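PDB 4AXS: carbamate kinase from Mycoplasma penetrans, which probably acts as a carbamate kinase, transferring a phosphoryl group from carbamoyl phosphate to ADP to yield ATP in the arginine deiminase pathway. Local coordinates for residues L36-V47 and Y106-A114; H62-N70 and V200-G211. All blocks are in the same frame, centred on the assembly; numbering follows the deposited sequence.

Both contacts are largely buried, and helix 96-121 lies between them. Contact 1 sets helix 40-46 against one side of that helix and runs out to the second subunit; its lysine is exposed and meets a water, while its histidine is buried. Contact 2 lies closer to the centre of the chain. It joins strand 64-68 to strand 205-207 through backbone hydrogen bonds, with valine and isoleucine around them and glycines at the end. The chemistry differs accordingly: side chains carry contact 1, main chain carries contact 2. The two meet directly, where I107 and M111 of contact 1 pack on H68 and V66 of contact 2.

Contact 1 of 2, residues L36-V47 and Y106-A114; sequences LGDNPSQQKELV and YIGYHMLTA
K44 lies across the H110 ring, and Q43 reaches the same ring at its edge. The lysine can be followed outward. Its CB sits over a face of the imidazole, 4.1 Å from the ring centroid of H110, in a CH-pi contact. K44 CG comes closest, 3.4 Å from H110 CD2. CD passes CD2 and NE2 at longer range. The chain bends at chi3, which keeps K44 CE 3.6 Å from H110 NE2. The tip then turns to water: K44 NZ donates to a water at 3.1 Å, and that water also hydrogen-bonds Y109 OH. Y109 CD2 lies over the opposite face of the imidazole, toward its rim. Q43 has CG anti to the backbone N (chi1 -172°) and an extended chain, which carries its amide to the other helix. H110 ND1 donates to Q43 OE1 at 2.8 Å, in the ring plane, with the amide turned 76° from the ring. The position of OE1 is less certain, as it is modelled too close to Y106. The P40 ring crosses Y106 near its hydroxyl, with P40 CG 3.4 Å from Y106 OH. Beyond the polar centre, V47 forks onto the second helix: CG2 touches M111 CG at 3.7 Å, and CG1 meets A114 CB. L36 CD1 closes the other end against I107 CG2. N39 N-caps helix 40-46, its OD1 accepting from Q42 N. The short helix axes are 9.5 Å apart at 37°. H110 NE2 hydrogen-bonds E98 of the second subunit, and L93 of that subunit packs on P40. Within the chain, helix 71-83 touches L36, Q43, Y106 and I107, while strands 64-68 and 205-207 lie against M111.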
# COMPACT_ATOMS: atom_id res chain seq x y z
N LEU A 36 2.21 9.32 -14.77
CA LEU A 36 2.47 9.74 -13.39
C LEU A 36 3.81 10.47 -13.24
O LEU A 36 4.12 11.02 -12.17
CB LEU A 36 2.34 8.56 -12.41
CG LEU A 36 0.93 7.94 -12.29
CD1 LEU A 36 0.96 6.56 -11.66
CD2 LEU A 36 -0.06 8.84 -11.54
N GLY A 37 4.61 10.48 -14.31
CA GLY A 37 5.79 11.32 -14.34
C GLY A 37 7.12 10.72 -13.92
O GLY A 37 7.34 9.52 -14.02
N ASP A 38 8.01 11.59 -13.45
CA ASP A 38 9.42 11.25 -13.23
C ASP A 38 9.85 11.39 -11.77
O ASP A 38 10.79 10.74 -11.31
CB ASP A 38 10.29 12.19 -14.07
CG ASP A 38 10.88 11.51 -15.28
OD1 ASP A 38 10.11 11.00 -16.14
OD2 ASP A 38 12.13 11.51 -15.39
N ASN A 39 9.17 12.27 -11.04
CA ASN A 39 9.55 12.55 -9.68
C ASN A 39 8.30 12.74 -8.85
O ASN A 39 7.23 13.03 -9.39
CB ASN A 39 10.46 13.78 -9.60
CG ASN A 39 9.84 15.02 -10.25
OD1 ASN A 39 8.64 15.27 -10.15
ND2 ASN A 39 10.67 15.81 -10.91
N PRO A 40 8.43 12.59 -7.52
CA PRO A 40 7.28 12.80 -6.65
C PRO A 40 6.70 14.18 -6.93
O PRO A 40 5.49 14.34 -7.10
CB PRO A 40 7.88 12.76 -5.24
CG PRO A 40 9.19 12.05 -5.39
CD PRO A 40 9.68 12.36 -6.77
N SER A 41 7.60 15.15 -7.00
CA SER A 41 7.21 16.54 -7.18
C SER A 41 6.07 16.63 -8.17
O SER A 41 5.00 17.13 -7.84
CB SER A 41 8.39 17.40 -7.65
OG SER A 41 9.40 17.52 -6.66
N GLN A 42 6.31 16.11 -9.39
CA GLN A 42 5.35 16.24 -10.48
C GLN A 42 4.26 15.16 -10.48
O GLN A 42 3.14 15.39 -10.96
CB GLN A 42 6.06 16.29 -11.84
CG GLN A 42 6.69 14.98 -12.29
CD GLN A 42 7.30 15.07 -13.70
OE1 GLN A 42 6.72 14.60 -14.67
NE2 GLN A 42 8.49 15.68 -13.80
N GLN A 43 4.59 13.99 -9.94
CA GLN A 43 3.60 12.92 -9.77
C GLN A 43 2.43 13.46 -8.95
O GLN A 43 1.26 13.22 -9.27
CB GLN A 43 4.22 11.67 -9.11
CG GLN A 43 3.28 10.44 -9.08
CD GLN A 43 3.92 9.19 -8.48
OE1 GLN A 43 4.10 9.08 -7.26
NE2 GLN A 43 4.21 8.21 -9.33
N LYS A 44 2.75 14.21 -7.89
CA LYS A 44 1.72 14.88 -7.11
C LYS A 44 0.90 15.83 -7.99
O LYS A 44 -0.32 15.91 -7.87
CB LYS A 44 2.33 15.63 -5.92
CG LYS A 44 1.48 15.57 -4.66
CD LYS A 44 2.20 16.25 -3.48
CE LYS A 44 3.72 16.04 -3.59
NZ LYS A 44 4.46 16.38 -2.33
N GLU A 45 1.57 16.55 -8.87
CA GLU A 45 0.88 17.34 -9.92
C GLU A 45 0.06 16.55 -10.94
O GLU A 45 -1.14 16.76 -11.09
CB GLU A 45 1.88 18.16 -10.72
CG GLU A 45 1.46 19.60 -10.85
CD GLU A 45 0.89 20.16 -9.55
OE1 GLU A 45 1.67 20.39 -8.61
OE2 GLU A 45 -0.35 20.37 -9.47
N LEU A 46 0.72 15.64 -11.64
CA LEU A 46 0.07 14.89 -12.73
C LEU A 46 -1.21 14.21 -12.21
O LEU A 46 -2.25 14.27 -12.85
CB LEU A 46 1.04 13.85 -13.30
CG LEU A 46 2.02 14.32 -14.40
CD1 LEU A 46 2.34 15.81 -14.35
CD2 LEU A 46 3.29 13.51 -14.37
N VAL A 47 -1.14 13.60 -11.04
CA VAL A 47 -2.24 12.77 -10.58
C VAL A 47 -3.56 13.53 -10.42
O VAL A 47 -4.63 12.92 -10.40
CB VAL A 47 -1.86 11.98 -9.29
CG1 VAL A 47 -1.66 12.92 -8.09
CG2 VAL A 47 -2.91 10.93 -8.98
N TYR A 106 3.93 4.19 -2.80
CA TYR A 106 4.37 5.50 -3.24
C TYR A 106 3.27 6.10 -4.11
O TYR A 106 2.79 7.21 -3.84
CB TYR A 106 5.71 5.39 -3.96
CG TYR A 106 6.09 6.59 -4.81
CD1 TYR A 106 6.02 7.88 -4.29
CD2 TYR A 106 6.55 6.42 -6.12
CE1 TYR A 106 6.38 8.98 -5.05
CE2 TYR A 106 6.91 7.51 -6.89
CZ TYR A 106 6.82 8.79 -6.35
OH TYR A 106 7.18 9.88 -7.10
N ILE A 107 2.80 5.35 -5.09
CA ILE A 107 1.76 5.88 -5.96
C ILE A 107 0.39 5.93 -5.29
O ILE A 107 -0.38 6.87 -5.49
CB ILE A 107 1.67 5.08 -7.29
CG1 ILE A 107 3.00 5.16 -8.05
CG2 ILE A 107 0.53 5.59 -8.14
CD1 ILE A 107 3.31 3.94 -8.87
N GLY A 108 0.06 4.91 -4.49
CA GLY A 108 -1.25 4.85 -3.89
C GLY A 108 -1.48 6.05 -3.00
O GLY A 108 -2.59 6.57 -2.88
N TYR A 109 -0.41 6.50 -2.38
CA TYR A 109 -0.46 7.69 -1.55
C TYR A 109 -0.91 8.91 -2.36
O TYR A 109 -1.86 9.61 -1.97
CB TYR A 109 0.90 7.91 -0.89
CG TYR A 109 1.14 9.31 -0.40
CD1 TYR A 109 0.19 9.98 0.37
CD2 TYR A 109 2.33 9.95 -0.67
CE1 TYR A 109 0.42 11.27 0.84
CE2 TYR A 109 2.58 11.23 -0.21
CZ TYR A 109 1.63 11.88 0.54
OH TYR A 109 1.89 13.15 0.98
N HIS A 110 -0.23 9.17 -3.48
CA HIS A 110 -0.59 10.33 -4.29
C HIS A 110 -2.01 10.23 -4.85
O HIS A 110 -2.78 11.19 -4.79
CB HIS A 110 0.43 10.54 -5.41
CG HIS A 110 1.69 11.22 -4.96
ND1 HIS A 110 2.93 10.90 -5.49
CD2 HIS A 110 1.90 12.20 -4.07
CE1 HIS A 110 3.85 11.66 -4.92
NE2 HIS A 110 3.26 12.45 -4.05
N MET A 111 -2.38 9.08 -5.38
CA MET A 111 -3.74 8.88 -5.84
C MET A 111 -4.78 9.03 -4.72
O MET A 111 -5.80 9.70 -4.92
CB MET A 111 -3.87 7.54 -6.58
CG MET A 111 -2.96 7.46 -7.82
SD MET A 111 -3.19 6.01 -8.87
CE MET A 111 -4.80 6.37 -9.55
N LEU A 112 -4.52 8.44 -3.55
CA LEU A 112 -5.47 8.47 -2.44
C LEU A 112 -5.81 9.88 -2.00
O LEU A 112 -6.97 10.20 -1.76
CB LEU A 112 -4.93 7.69 -1.25
CG LEU A 112 -5.99 7.07 -0.36
CD1 LEU A 112 -6.95 6.24 -1.20
CD2 LEU A 112 -5.31 6.22 0.71
N THR A 113 -4.81 10.74 -1.90
CA THR A 113 -5.10 12.14 -1.60
C THR A 113 -5.95 12.73 -2.72
O THR A 113 -7.09 13.16 -2.49
CB THR A 113 -3.82 12.99 -1.49
OG1 THR A 113 -3.01 12.53 -0.41
CG2 THR A 113 -4.18 14.44 -1.24
N ALA A 114 -5.39 12.73 -3.92
CA ALA A 114 -5.94 13.47 -5.04
C ALA A 114 -7.39 13.12 -5.34
O ALA A 114 -8.23 14.01 -5.55
CB ALA A 114 -5.09 13.28 -6.27
O HOH W 1 4.21 14.65 0.29

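Contact 2 of 2, residues H62-N70 and V200-G211; sequences HEVIVGHGN and VNNGCVCIVGGG
H68 has its CG between the backbone N and the carbonyl carbon (chi1 68°), and this swings the imidazole over G210. G210 CA lies over the ring face, 3.5 Å from the H68 ring centroid, a close CH-pi contact. H68 ND1 donates to G69 O at 2.9 Å, nearly in the ring plane, while H68 NE2 hydrogen-bonds Y130 OH. Two hydrogen bonds thus fix the rotation of the ring. N70 takes a similar first torsion (78°), and its OD1 comes 3.3 Å from G211 CA; its ND2 is held by S103. Earlier in both segments the strands run parallel. V66 is bridged with I207: V66 N donates to C206 O at 2.9 Å, and V208 N to V66 O at 2.8 Å. Farther on, G211 N donates to H68 O at 2.7 Å, with a more bent N-H...O angle of 140°. On one side of the strands I65 reaches V200 through CD1 and V208 through CG2. V66 meets V205 and I207 on the other. E63, at the start, is salt-bridged to R26. The glycines G210 and G211 bring their main chain close against H68 and N70. A sulfate, probably from the crystallisation liquor, lies near G69; it may mark an anion-accepting pocket beside this glycine-rich end, in a family that handles phosphoryl groups.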
# COMPACT_ATOMS: atom_id res chain seq x y z
N HIS A 62 -21.83 6.61 -11.91
CA HIS A 62 -20.96 5.47 -12.18
C HIS A 62 -20.13 5.01 -10.97
O HIS A 62 -19.79 5.80 -10.09
CB HIS A 62 -20.02 5.77 -13.35
CG HIS A 62 -20.73 6.15 -14.61
ND1 HIS A 62 -21.44 5.25 -15.36
CD2 HIS A 62 -20.83 7.34 -15.25
CE1 HIS A 62 -21.96 5.86 -16.41
NE2 HIS A 62 -21.60 7.14 -16.36
N GLU A 63 -19.85 3.71 -10.95
CA GLU A 63 -18.87 3.14 -10.03
C GLU A 63 -17.53 3.09 -10.76
O GLU A 63 -17.40 2.42 -11.78
CB GLU A 63 -19.26 1.71 -9.64
CG GLU A 63 -20.69 1.53 -9.12
CD GLU A 63 -21.23 0.13 -9.42
OE1 GLU A 63 -21.63 -0.11 -10.58
OE2 GLU A 63 -21.24 -0.72 -8.50
N VAL A 64 -16.53 3.81 -10.25
CA VAL A 64 -15.20 3.81 -10.85
C VAL A 64 -14.21 3.02 -10.00
O VAL A 64 -13.86 3.43 -8.90
CB VAL A 64 -14.64 5.24 -11.07
CG1 VAL A 64 -13.28 5.19 -11.77
CG2 VAL A 64 -15.61 6.11 -11.86
N ILE A 65 -13.79 1.88 -10.53
CA ILE A 65 -12.69 1.11 -9.96
C ILE A 65 -11.40 1.64 -10.56
O ILE A 65 -11.26 1.71 -11.78
CB ILE A 65 -12.84 -0.36 -10.30
CG1 ILE A 65 -14.12 -0.93 -9.69
CG2 ILE A 65 -11.62 -1.14 -9.81
CD1 ILE A 65 -15.41 -0.42 -10.29
N VAL A 66 -10.44 2.02 -9.72
CA VAL A 66 -9.24 2.68 -10.23
C VAL A 66 -7.97 1.83 -10.17
O VAL A 66 -7.78 1.05 -9.24
CB VAL A 66 -9.01 4.03 -9.54
CG1 VAL A 66 -7.83 4.73 -10.16
CG2 VAL A 66 -10.26 4.88 -9.65
N GLY A 67 -7.12 1.98 -11.19
CA GLY A 67 -5.88 1.23 -11.31
C GLY A 67 -4.81 2.05 -11.99
O GLY A 67 -5.09 3.13 -12.50
N HIS A 68 -3.57 1.56 -11.99
CA HIS A 68 -2.44 2.33 -12.52
C HIS A 68 -1.22 1.46 -12.76
O HIS A 68 -1.04 0.43 -12.12
CB HIS A 68 -2.05 3.45 -11.55
CG HIS A 68 -1.46 2.96 -10.27
ND1 HIS A 68 -0.12 2.67 -10.13
CD2 HIS A 68 -2.03 2.71 -9.06
CE1 HIS A 68 0.11 2.24 -8.90
NE2 HIS A 68 -1.03 2.27 -8.23
N GLY A 69 -0.38 1.89 -13.70
CA GLY A 69 0.86 1.19 -13.97
C GLY A 69 1.97 1.77 -13.12
O GLY A 69 1.72 2.68 -12.31
N ASN A 70 3.19 1.27 -13.30
CA ASN A 70 4.30 1.68 -12.46
C ASN A 70 5.68 1.51 -13.07
O ASN A 70 6.68 1.46 -12.36
CB ASN A 70 4.24 0.94 -11.14
CG ASN A 70 4.76 -0.48 -11.25
OD1 ASN A 70 4.74 -1.09 -12.33
ND2 ASN A 70 5.23 -1.03 -10.12
N VAL A 200 -16.39 -2.58 -3.67
CA VAL A 200 -16.93 -1.98 -4.89
C VAL A 200 -18.45 -2.07 -4.93
O VAL A 200 -19.12 -1.23 -5.54
CB VAL A 200 -16.41 -2.66 -6.15
CG1 VAL A 200 -17.00 -2.00 -7.37
CG2 VAL A 200 -14.89 -2.64 -6.19
N ASN A 201 -18.99 -3.10 -4.29
CA ASN A 201 -20.43 -3.25 -4.16
C ASN A 201 -20.98 -2.14 -3.29
O ASN A 201 -21.97 -1.50 -3.63
CB ASN A 201 -20.77 -4.62 -3.57
CG ASN A 201 -20.45 -5.75 -4.52
OD1 ASN A 201 -20.08 -6.84 -4.09
ND2 ASN A 201 -20.58 -5.50 -5.83
N ASN A 202 -20.33 -1.89 -2.16
CA ASN A 202 -20.56 -0.65 -1.44
C ASN A 202 -20.18 0.45 -2.43
O ASN A 202 -19.70 0.16 -3.52
CB ASN A 202 -19.70 -0.55 -0.20
CG ASN A 202 -19.79 -1.78 0.69
OD1 ASN A 202 -19.39 -1.74 1.86
ND2 ASN A 202 -20.29 -2.88 0.15
N GLY A 203 -20.36 1.70 -2.06
CA GLY A 203 -19.97 2.77 -2.96
C GLY A 203 -18.52 3.18 -2.78
O GLY A 203 -18.17 4.35 -2.96
N CYS A 204 -17.67 2.24 -2.40
CA CYS A 204 -16.28 2.60 -2.15
C CYS A 204 -15.51 2.68 -3.45
O CYS A 204 -15.54 1.75 -4.25
CB CYS A 204 -15.64 1.62 -1.17
SG CYS A 204 -16.38 1.70 0.49
N VAL A 205 -14.85 3.82 -3.67
CA VAL A 205 -13.97 3.97 -4.83
C VAL A 205 -12.60 3.35 -4.53
O VAL A 205 -11.79 3.91 -3.80
CB VAL A 205 -13.85 5.44 -5.26
CG1 VAL A 205 -13.67 6.33 -4.06
CG2 VAL A 205 -12.70 5.63 -6.24
N CYS A 206 -12.37 2.17 -5.13
CA CYS A 206 -11.27 1.29 -4.79
C CYS A 206 -10.11 1.34 -5.78
O CYS A 206 -10.29 1.10 -6.96
CB CYS A 206 -11.76 -0.15 -4.77
SG CYS A 206 -13.21 -0.46 -3.78
N ILE A 207 -8.91 1.59 -5.27
CA ILE A 207 -7.71 1.60 -6.10
C ILE A 207 -6.96 0.29 -5.94
O ILE A 207 -6.55 -0.06 -4.83
CB ILE A 207 -6.79 2.78 -5.76
CG1 ILE A 207 -7.61 4.08 -5.67
CG2 ILE A 207 -5.68 2.90 -6.79
CD1 ILE A 207 -6.82 5.26 -5.17
N VAL A 208 -6.81 -0.43 -7.04
CA VAL A 208 -6.18 -1.75 -7.02
C VAL A 208 -5.30 -2.00 -8.24
O VAL A 208 -5.28 -1.20 -9.19
CB VAL A 208 -7.22 -2.86 -6.98
CG1 VAL A 208 -7.94 -2.87 -5.64
CG2 VAL A 208 -8.20 -2.70 -8.12
N GLY A 209 -4.59 -3.13 -8.22
CA GLY A 209 -3.74 -3.53 -9.33
C GLY A 209 -2.66 -2.51 -9.65
O GLY A 209 -2.30 -2.32 -10.82
N GLY A 210 -2.13 -1.86 -8.60
CA GLY A 210 -1.06 -0.90 -8.77
C GLY A 210 0.13 -1.56 -9.45
O GLY A 210 0.61 -2.59 -8.99
N GLY A 211 0.58 -0.99 -10.57
CA GLY A 211 1.68 -1.56 -11.33
C GLY A 211 1.39 -2.99 -11.76
O GLY A 211 2.31 -3.74 -12.10